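Local coordinates for Tol-Pal system protein TolB (PDB 7MX5) that probably acts as the periplasmic component of the Tol-Pal system, which supports outer membrane invagination during cell division and outer membrane integrity, at residues Y241-L245 and S246-V250. Numbering follows the deposited sequence.
Sequences YQMDL and STRQV
Met243 lies beside Val250 just before the turn of a tight beta hairpin. The two form an antiparallel non-hydrogen-bonded pair, with CA atoms 4.7 Å apart. Their side chains run side by side in the same direction, and Met243 CG touches Val250 CG1 at 3.5 Å. A bend at chi3 (-132°) swings the Met243 CE methyl against Arg248 CG, 3.6 Å away. Met243 also packs on Ile209 and Thr210 of strand 206-211, in the neighbouring sheet. Its CA hydrogen points at Gln249 O.

Asp244 supplies most of the polar links. Its backbone N donates to Gln249 O at 3.1 Å. Its carbonyl O receives a weak bond from Arg248 N, 2.9 Å away, which spans the turn. The carboxylate leans over the turn, and Ser246 OG donates to Asp244 OD2 at 2.9 Å. The hydroxyl meets OD2 from above the carboxylate plane. Thr247 OG1 in turn donates to Ser246 OG, so two hydroxyls and a carboxylate form a short chain.

Leu245 takes part mainly through its backbone. Its carbonyl O receives a weak bond from Arg248 NH1 at 3.2 Å, while Arg248 NH2 forms a salt bridge with Glu207, which ties the turn to the adjacent blade. Arg248 has positive phi (62°), a left-handed conformation that helps the chain reverse before strand 249-252. That strand is one edge of a four-stranded antiparallel sheet, the form of a beta-propeller blade.

Met243 and Val250 thus share one face of the hairpin. Asp244 and Gln249 lie on the other, and the hydroxyls gather at the turn. The bond donated by Ser246 probably steadies Asp244 OD2, while the one from Thr247 may fix the orientation of the Ser246 hydroxyl.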
# COMPACT_ATOMS: atom_id res chain seq x y z
N TYR A 241 2.14 20.70 12.55
CA TYR A 241 3.45 21.33 12.56
C TYR A 241 4.27 20.80 11.39
O TYR A 241 4.13 19.64 10.99
CB TYR A 241 4.19 21.05 13.87
CG TYR A 241 3.57 21.69 15.09
CD1 TYR A 241 2.53 21.06 15.77
CD2 TYR A 241 3.99 22.92 15.55
CE1 TYR A 241 1.96 21.64 16.89
CE2 TYR A 241 3.43 23.51 16.66
CZ TYR A 241 2.40 22.87 17.32
OH TYR A 241 1.83 23.45 18.43
N GLN A 242 5.14 21.65 10.85
CA GLN A 242 6.11 21.24 9.84
C GLN A 242 7.51 21.32 10.43
O GLN A 242 7.90 22.35 10.98
CB GLN A 242 6.02 22.09 8.58
CG GLN A 242 6.84 21.52 7.43
CD GLN A 242 6.80 22.37 6.18
OE1 GLN A 242 6.28 23.48 6.18
NE2 GLN A 242 7.35 21.84 5.09
N MET A 243 8.26 20.23 10.31
CA MET A 243 9.64 20.19 10.77
C MET A 243 10.59 20.30 9.59
O MET A 243 10.32 19.78 8.51
CB MET A 243 9.93 18.90 11.54
CG MET A 243 11.02 19.06 12.57
SD MET A 243 11.66 17.50 13.18
CE MET A 243 11.63 17.82 14.94
N ASP A 244 11.71 20.97 9.82
CA ASP A 244 12.83 20.99 8.88
C ASP A 244 13.87 20.00 9.39
O ASP A 244 14.36 20.14 10.52
CB ASP A 244 13.41 22.39 8.74
CG ASP A 244 14.66 22.42 7.89
OD1 ASP A 244 14.74 21.64 6.92
OD2 ASP A 244 15.56 23.23 8.19
N LEU A 245 14.21 19.01 8.56
CA LEU A 245 15.02 17.89 9.03
C LEU A 245 16.43 18.32 9.40
O LEU A 245 17.05 17.71 10.28
CB LEU A 245 15.06 16.80 7.96
CG LEU A 245 13.74 16.12 7.60
CD1 LEU A 245 14.00 14.76 6.97
CD2 LEU A 245 12.83 15.99 8.81
N SER A 246 16.96 19.36 8.76
CA SER A 246 18.36 19.72 8.95
C SER A 246 18.61 20.26 10.36
O SER A 246 19.57 19.85 11.02
CB SER A 246 18.78 20.75 7.90
OG SER A 246 18.12 21.98 8.10
N THR A 247 17.76 21.16 10.83
CA THR A 247 17.97 21.84 12.10
C THR A 247 16.92 21.51 13.15
O THR A 247 16.99 22.04 14.26
CB THR A 247 18.02 23.36 11.88
OG1 THR A 247 18.50 23.64 10.56
CG2 THR A 247 18.95 24.03 12.89
N ARG A 248 15.94 20.64 12.84
CA ARG A 248 14.87 20.24 13.77
C ARG A 248 14.02 21.42 14.17
O ARG A 248 13.38 21.45 15.23
CB ARG A 248 15.41 19.55 15.02
CG ARG A 248 15.21 18.07 15.00
CD ARG A 248 15.94 17.42 13.85
NE ARG A 248 16.11 15.99 14.07
CZ ARG A 248 17.06 15.25 13.52
NH1 ARG A 248 17.96 15.78 12.71
NH2 ARG A 248 17.12 13.95 13.80
N GLN A 249 14.03 22.38 13.26
CA GLN A 249 13.22 23.58 13.33
C GLN A 249 11.71 23.32 13.22
O GLN A 249 11.22 23.00 12.14
CB GLN A 249 13.65 24.56 12.24
CG GLN A 249 12.95 25.91 12.31
CD GLN A 249 13.52 26.91 11.33
OE1 GLN A 249 14.50 26.63 10.64
NE2 GLN A 249 12.90 28.08 11.25
N VAL A 250 10.95 23.50 14.32
CA VAL A 250 9.51 23.27 14.30
C VAL A 250 8.75 24.59 14.41
O VAL A 250 9.09 25.45 15.23
CB VAL A 250 9.05 22.30 15.42
CG1 VAL A 250 9.52 20.89 15.12
CG2 VAL A 250 9.54 22.75 16.77